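Local coordinates for protein lactose Operon Repressor (Escherichia coli, PDB 1JYE) that represses transcription of the lactose operon by binding operator DNA, and releases it when an inducer sugar binds its periplasmic-binding-protein-like core, at residues A[179-187]-A[239-249]; A[79-90]-A[293-302]. The protein carries 1 engineered substitution. All blocks are in the same frame, centred on the assembly; numbering follows the deposited sequence.

Interaction 1 of 2, residues A[179-187]-A[239-249]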
# COMPACT_ATOMS: atom_id res chain seq x y z
N HIS A 179 22.70 3.24 23.06
CA HIS A 179 21.92 2.04 23.35
C HIS A 179 22.76 0.77 23.45
O HIS A 179 23.64 0.53 22.63
CB HIS A 179 20.84 1.85 22.29
CG HIS A 179 19.76 2.87 22.34
ND1 HIS A 179 18.75 2.84 23.28
CD2 HIS A 179 19.55 3.99 21.61
CE1 HIS A 179 17.96 3.89 23.12
NE2 HIS A 179 18.43 4.60 22.11
N GLN A 180 22.46 -0.04 24.47
CA GLN A 180 23.15 -1.30 24.71
C GLN A 180 22.14 -2.44 24.86
O GLN A 180 22.48 -3.60 24.63
CB GLN A 180 24.00 -1.20 25.98
CG GLN A 180 25.11 -0.15 25.91
CD GLN A 180 26.18 -0.50 24.90
OE1 GLN A 180 25.92 -0.59 23.70
NE2 GLN A 180 27.40 -0.71 25.39
N GLN A 181 20.92 -2.10 25.26
CA GLN A 181 19.84 -3.08 25.43
C GLN A 181 18.93 -2.98 24.21
O GLN A 181 18.00 -2.18 24.19
CB GLN A 181 19.03 -2.77 26.69
CG GLN A 181 19.80 -2.93 28.00
CD GLN A 181 20.14 -4.37 28.30
OE1 GLN A 181 21.07 -4.94 27.72
NE2 GLN A 181 19.38 -4.99 29.20
N ILE A 182 19.20 -3.81 23.21
CA ILE A 182 18.45 -3.76 21.97
C ILE A 182 17.71 -5.04 21.61
O ILE A 182 18.21 -6.15 21.81
CB ILE A 182 19.42 -3.40 20.82
CG1 ILE A 182 20.09 -2.06 21.13
CG2 ILE A 182 18.67 -3.34 19.48
CD1 ILE A 182 21.21 -1.68 20.19
N ALA A 183 16.50 -4.88 21.08
CA ALA A 183 15.69 -6.03 20.67
C ALA A 183 15.49 -5.95 19.17
O ALA A 183 15.49 -4.86 18.59
CB ALA A 183 14.34 -6.01 21.39
N LEU A 184 15.34 -7.11 18.54
CA LEU A 184 15.15 -7.20 17.10
C LEU A 184 13.78 -7.77 16.75
O LEU A 184 13.34 -8.74 17.38
CB LEU A 184 16.22 -8.09 16.46
CG LEU A 184 17.68 -7.81 16.79
CD1 LEU A 184 18.56 -8.84 16.07
CD2 LEU A 184 18.05 -6.40 16.36
N LEU A 185 13.12 -7.18 15.77
CA LEU A 185 11.83 -7.69 15.31
C LEU A 185 12.01 -7.90 13.81
O LEU A 185 11.93 -6.96 13.02
CB LEU A 185 10.70 -6.70 15.58
CG LEU A 185 9.33 -7.11 15.01
CD1 LEU A 185 8.99 -8.54 15.42
CD2 LEU A 185 8.27 -6.14 15.51
N ALA A 186 12.27 -9.15 13.44
CA ALA A 186 12.51 -9.52 12.06
C ALA A 186 11.25 -9.73 11.24
O ALA A 186 10.16 -9.91 11.79
CB ALA A 186 13.37 -10.79 12.01
N GLY A 187 11.42 -9.70 9.92
CA GLY A 187 10.31 -9.95 9.03
C GLY A 187 10.17 -11.46 8.95
O GLY A 187 10.95 -12.17 9.58
N PRO A 239 13.64 -3.49 26.29
CA PRO A 239 14.86 -2.93 25.71
C PRO A 239 14.75 -1.41 25.72
O PRO A 239 13.68 -0.86 26.01
CB PRO A 239 14.85 -3.49 24.30
CG PRO A 239 13.37 -3.44 23.96
CD PRO A 239 12.74 -3.99 25.24
N THR A 240 15.85 -0.72 25.43
CA THR A 240 15.81 0.73 25.35
C THR A 240 15.63 1.11 23.89
O THR A 240 15.30 2.24 23.56
CB THR A 240 17.09 1.39 25.91
OG1 THR A 240 18.24 0.89 25.22
CG2 THR A 240 17.23 1.10 27.41
N ALA A 241 15.84 0.14 23.00
CA ALA A 241 15.68 0.38 21.57
C ALA A 241 15.32 -0.89 20.81
O ALA A 241 15.67 -2.00 21.22
CB ALA A 241 16.97 0.98 21.00
N MET A 242 14.62 -0.71 19.69
CA MET A 242 14.21 -1.83 18.86
C MET A 242 14.52 -1.57 17.39
O MET A 242 14.31 -0.47 16.89
CB MET A 242 12.70 -2.07 18.98
CG MET A 242 12.20 -2.51 20.34
SD MET A 242 10.40 -2.71 20.32
CE MET A 242 10.23 -4.25 19.45
N LEU A 243 15.05 -2.58 16.71
CA LEU A 243 15.31 -2.50 15.28
C LEU A 243 14.17 -3.33 14.70
O LEU A 243 14.04 -4.51 15.02
CB LEU A 243 16.67 -3.13 14.93
CG LEU A 243 17.87 -2.25 15.26
CD1 LEU A 243 19.15 -3.09 15.31
CD2 LEU A 243 17.98 -1.14 14.22
N VAL A 244 13.33 -2.71 13.88
CA VAL A 244 12.18 -3.40 13.30
C VAL A 244 12.32 -3.54 11.78
O VAL A 244 12.76 -2.61 11.10
CB VAL A 244 10.87 -2.65 13.66
CG1 VAL A 244 9.66 -3.43 13.19
CG2 VAL A 244 10.81 -2.44 15.17
N ALA A 245 11.93 -4.71 11.26
CA ALA A 245 12.10 -5.04 9.85
C ALA A 245 11.40 -4.18 8.80
O ALA A 245 11.80 -4.18 7.64
CB ALA A 245 11.77 -6.52 9.63
N ASN A 246 10.34 -3.48 9.18
CA ASN A 246 9.70 -2.57 8.23
C ASN A 246 8.88 -1.54 8.99
O ASN A 246 8.66 -1.68 10.19
CB ASN A 246 8.91 -3.32 7.14
CG ASN A 246 7.53 -3.80 7.59
OD1 ASN A 246 7.24 -3.88 8.78
ND2 ASN A 246 6.69 -4.14 6.61
N ASP A 247 8.47 -0.49 8.30
CA ASP A 247 7.73 0.57 8.96
C ASP A 247 6.38 0.16 9.52
O ASP A 247 5.98 0.63 10.58
CB ASP A 247 7.57 1.76 8.01
CG ASP A 247 8.90 2.44 7.70
OD1 ASP A 247 9.88 2.19 8.44
OD2 ASP A 247 8.96 3.22 6.73
N GLN A 248 5.67 -0.72 8.82
CA GLN A 248 4.37 -1.15 9.32
C GLN A 248 4.50 -1.95 10.61
O GLN A 248 3.73 -1.74 11.54
CB GLN A 248 3.64 -1.96 8.25
CG GLN A 248 3.11 -1.09 7.13
CD GLN A 248 2.78 -1.88 5.89
OE1 GLN A 248 3.67 -2.36 5.19
NE2 GLN A 248 1.48 -2.05 5.62
N MET A 249 5.48 -2.85 10.69
CA MET A 249 5.65 -3.58 11.94
C MET A 249 6.10 -2.60 13.01
O MET A 249 5.77 -2.76 14.18
CB MET A 249 6.67 -4.71 11.78
CG MET A 249 6.18 -5.85 10.91
SD MET A 249 7.21 -7.32 11.05
CE MET A 249 8.65 -6.78 10.23
O HOH W 1 20.54 0.66 26.49
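Thr240 OG1 is held by two partners: His179 ND1 lies 2.8 Å from it on a nearly straight hydrogen bond (175°), and a water 2.6 Å from OG1 accepts from Gln180 N. The hydroxyl stands between the backbone N and carbonyl carbon of Thr240 (chi1 57°), which turns it to the edge of the imidazole. Ala241 CB sits over one face of that ring, 3.6 Å from its centroid in a CH-pi contact, while His179 NE2 bonds to the carbonyl of Leu330. Parallel strands follow. Gln181 O accepts from Thr240 N at 2.9 Å, and the ladder continues from Ala183 N to Ala241 O, Leu243 N to Ala183 O, Leu185 N to Leu243 O and Ala245 N to Leu185 O. On one face Leu184 CD2 and Leu243 CD1 lie 3.6 Å apart, side by side, and Leu243 packs on helix 163-177; on the other Leu185 CD2 meets Val244 CG1 at 3.8 Å. Beyond the strands, Met249 CE rests 3.8 Å from Gly187 CA, and Asn246 OD1 caps the next helix by accepting from Met249 N. Bonded at both nitrogens and covered on one face, the His179 imidazole probably has its rotation fixed just before strand 182-186.

Interaction 2 of 2, residues A[79-90]-A[293-302]. Engineered in segment 79-90: Leu84 (natural residue Lys).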
# COMPACT_ATOMS: atom_id res chain seq x y z
N ILE A 79 6.97 -1.02 -5.88
CA ILE A 79 7.88 -1.43 -6.94
C ILE A 79 7.14 -1.64 -8.26
O ILE A 79 7.54 -1.12 -9.30
CB ILE A 79 8.61 -2.74 -6.56
CG1 ILE A 79 9.46 -2.48 -5.31
CG2 ILE A 79 9.45 -3.24 -7.74
CD1 ILE A 79 10.14 -3.72 -4.75
N VAL A 80 6.04 -2.39 -8.22
CA VAL A 80 5.28 -2.65 -9.43
C VAL A 80 4.69 -1.38 -10.02
O VAL A 80 4.60 -1.24 -11.24
CB VAL A 80 4.19 -3.72 -9.19
CG1 VAL A 80 3.32 -3.88 -10.43
CG2 VAL A 80 4.84 -5.05 -8.85
N ALA A 81 4.29 -0.45 -9.16
CA ALA A 81 3.74 0.82 -9.65
C ALA A 81 4.80 1.52 -10.49
O ALA A 81 4.52 2.03 -11.57
CB ALA A 81 3.34 1.70 -8.47
N ALA A 82 6.03 1.53 -9.99
CA ALA A 82 7.14 2.17 -10.70
C ALA A 82 7.44 1.42 -11.99
O ALA A 82 7.79 2.04 -13.00
CB ALA A 82 8.37 2.20 -9.81
N ILE A 83 7.33 0.10 -11.96
CA ILE A 83 7.57 -0.71 -13.15
C ILE A 83 6.55 -0.33 -14.22
O ILE A 83 6.90 -0.09 -15.38
CB ILE A 83 7.43 -2.21 -12.84
CG1 ILE A 83 8.62 -2.67 -11.99
CG2 ILE A 83 7.35 -3.01 -14.14
CD1 ILE A 83 8.53 -4.12 -11.54
N LEU A 84 5.28 -0.28 -13.84
CA LEU A 84 4.22 0.05 -14.78
C LEU A 84 4.37 1.46 -15.33
O LEU A 84 4.11 1.71 -16.51
CB LEU A 84 2.84 -0.09 -14.11
CG LEU A 84 2.49 -1.50 -13.64
CD1 LEU A 84 1.14 -1.47 -12.92
CD2 LEU A 84 2.44 -2.46 -14.82
N SER A 85 4.79 2.39 -14.49
CA SER A 85 4.98 3.77 -14.93
C SER A 85 6.09 3.87 -15.98
O SER A 85 5.90 4.48 -17.03
CB SER A 85 5.32 4.67 -13.74
OG SER A 85 5.55 6.00 -14.17
N ARG A 86 7.23 3.26 -15.69
CA ARG A 86 8.36 3.30 -16.61
C ARG A 86 8.07 2.53 -17.90
O ARG A 86 8.49 2.95 -18.98
CB ARG A 86 9.62 2.74 -15.94
CG ARG A 86 10.89 2.90 -16.76
CD ARG A 86 11.11 4.35 -17.19
NE ARG A 86 12.41 4.54 -17.83
CZ ARG A 86 12.72 5.58 -18.59
NH1 ARG A 86 11.83 6.54 -18.80
NH2 ARG A 86 13.93 5.67 -19.13
N ALA A 87 7.36 1.41 -17.78
CA ALA A 87 7.02 0.61 -18.95
C ALA A 87 6.17 1.46 -19.89
O ALA A 87 6.40 1.49 -21.10
CB ALA A 87 6.25 -0.63 -18.52
N ASP A 88 5.18 2.15 -19.32
CA ASP A 88 4.30 3.01 -20.09
C ASP A 88 5.14 4.06 -20.82
O ASP A 88 4.93 4.33 -22.00
CB ASP A 88 3.31 3.71 -19.16
CG ASP A 88 2.26 4.52 -19.91
OD1 ASP A 88 1.70 5.47 -19.31
OD2 ASP A 88 1.99 4.21 -21.09
N GLN A 89 6.09 4.63 -20.09
CA GLN A 89 6.98 5.65 -20.64
C GLN A 89 7.78 5.14 -21.83
O GLN A 89 8.02 5.88 -22.79
CB GLN A 89 7.96 6.13 -19.57
CG GLN A 89 7.34 6.93 -18.43
CD GLN A 89 8.33 7.15 -17.29
OE1 GLN A 89 9.46 7.59 -17.52
NE2 GLN A 89 7.90 6.85 -16.07
N LEU A 90 8.19 3.88 -21.77
CA LEU A 90 8.99 3.30 -22.84
C LEU A 90 8.17 2.54 -23.88
O LEU A 90 8.74 1.88 -24.76
CB LEU A 90 10.06 2.38 -22.24
CG LEU A 90 11.01 3.08 -21.25
CD1 LEU A 90 11.96 2.06 -20.64
CD2 LEU A 90 11.79 4.17 -21.97
N PHE A 293 11.83 2.49 -3.57
CA PHE A 293 11.13 1.52 -4.42
C PHE A 293 10.83 2.04 -5.81
O PHE A 293 10.84 1.28 -6.78
CB PHE A 293 9.83 1.07 -3.75
CG PHE A 293 10.03 0.41 -2.42
CD1 PHE A 293 10.80 -0.74 -2.30
CD2 PHE A 293 9.45 0.94 -1.27
CE1 PHE A 293 11.00 -1.35 -1.06
CE2 PHE A 293 9.64 0.34 -0.02
CZ PHE A 293 10.42 -0.81 0.07
N ARG A 294 10.57 3.34 -5.92
CA ARG A 294 10.28 3.93 -7.22
C ARG A 294 11.51 3.79 -8.11
O ARG A 294 11.41 3.42 -9.28
CB ARG A 294 9.91 5.40 -7.07
CG ARG A 294 9.41 6.04 -8.36
CD ARG A 294 9.63 7.54 -8.36
NE ARG A 294 10.82 7.93 -9.11
CZ ARG A 294 12.07 7.56 -8.81
NH1 ARG A 294 12.30 6.79 -7.76
NH2 ARG A 294 13.08 7.95 -9.57
N LEU A 295 12.67 4.09 -7.54
CA LEU A 295 13.92 3.99 -8.29
C LEU A 295 14.16 2.55 -8.72
O LEU A 295 14.56 2.29 -9.85
CB LEU A 295 15.09 4.49 -7.44
CG LEU A 295 16.47 4.40 -8.10
CD1 LEU A 295 16.51 5.26 -9.35
CD2 LEU A 295 17.54 4.84 -7.11
N LEU A 296 13.91 1.61 -7.81
CA LEU A 296 14.11 0.19 -8.12
C LEU A 296 13.22 -0.26 -9.28
O LEU A 296 13.69 -0.88 -10.23
CB LEU A 296 13.82 -0.67 -6.89
CG LEU A 296 13.88 -2.18 -7.10
CD1 LEU A 296 15.29 -2.59 -7.53
CD2 LEU A 296 13.49 -2.89 -5.82
N GLY A 297 11.93 0.06 -9.19
CA GLY A 297 11.00 -0.33 -10.24
C GLY A 297 11.37 0.30 -11.57
O GLY A 297 11.40 -0.37 -12.60
N GLN A 298 11.64 1.60 -11.55
CA GLN A 298 12.02 2.32 -12.76
C GLN A 298 13.27 1.70 -13.38
O GLN A 298 13.30 1.38 -14.57
CB GLN A 298 12.29 3.79 -12.42
CG GLN A 298 12.65 4.66 -13.61
CD GLN A 298 13.11 6.04 -13.17
OE1 GLN A 298 14.25 6.21 -12.73
NE2 GLN A 298 12.22 7.02 -13.27
N THR A 299 14.29 1.53 -12.56
CA THR A 299 15.55 0.97 -13.03
C THR A 299 15.40 -0.45 -13.58
O THR A 299 16.06 -0.81 -14.56
CB THR A 299 16.62 0.98 -11.91
OG1 THR A 299 16.73 2.32 -11.39
CG2 THR A 299 17.98 0.55 -12.45
N SER A 300 14.53 -1.25 -12.97
CA SER A 300 14.34 -2.63 -13.43
C SER A 300 13.83 -2.69 -14.86
O SER A 300 14.20 -3.59 -15.62
CB SER A 300 13.38 -3.39 -12.50
OG SER A 300 12.04 -2.95 -12.63
N VAL A 301 12.99 -1.74 -15.25
CA VAL A 301 12.46 -1.73 -16.60
C VAL A 301 13.56 -1.35 -17.58
O VAL A 301 13.75 -2.02 -18.61
CB VAL A 301 11.28 -0.74 -16.74
CG1 VAL A 301 10.82 -0.67 -18.20
CG2 VAL A 301 10.13 -1.19 -15.85
N ASP A 302 14.30 -0.29 -17.27
CA ASP A 302 15.40 0.13 -18.14
C ASP A 302 16.39 -1.02 -18.31
O ASP A 302 16.84 -1.30 -19.41
CB ASP A 302 16.13 1.34 -17.55
CG ASP A 302 15.22 2.53 -17.31
OD1 ASP A 302 14.27 2.72 -18.09
OD2 ASP A 302 15.47 3.28 -16.34
O HOH W 2 9.80 6.34 -14.31
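Two helices of the N-terminal subdomain, 74-89 and 293-308, cross here; their segments 79-89 and 293-302 make an angle of -44° with axes 7.0 Å apart. Gly297 lets the backbones meet, its CA 3.7 Å from both Ile79 O and Ala82 CB. Ala82 CB lies 3.3 Å from Arg294 O. Toward one end Ile79 sends CD1 to Leu296 CD2 (3.6 Å) and CG1 to Phe293 CD1, the side chains passing at a slant. Toward the other, Ile83 CG2 and Val301 CG2 meet at 3.7 Å, and Val301 CG1 packs on Leu90 CD1. Arg86 closes the partly exposed end. Its CG is trans to the backbone N (chi1 -173°) and the chain bends at chi2, bringing NE to 2.6 Å from Asp302 OD1 in a salt bridge that uses the syn lone pair; the guanidinium and carboxylate planes stand perpendicular. NH2 adds a weak bond to the same oxygen, NH1 donates to Gln89 OE1, and Leu90 CD2 lies over one guanidinium face, which together should fix the group's rotation. Ala81 and the engineered Leu84 pack on Leu71 of the second subunit. Ile83 and Ser300 rest on Ile123 of strand 122-125: neighbouring helices over a parallel sheet, as in periplasmic-binding-protein-like lobes.

Overall arrangement
Interaction 1 and interaction 2 belong to the two lobes of the core, on opposite sides of the chain's centre, with centres about 31 Å apart and nearest atoms about 7 Å apart. Both are largely buried, yet they share no helix or strand. The pair 179-187 and 239-249 builds the middle of a parallel sheet, so backbone hydrogen bonds dominate and polar side chains gather at its ends. The pair 79-90 and 293-302 joins helices outside the other lobe's sheet by close apolar packing, with a salt bridge at the more exposed end and the second subunit nearby. Sequence-distant segment 293-302 returns to the first lobe, so interaction 1 is nested within the loop that interaction 2 closes.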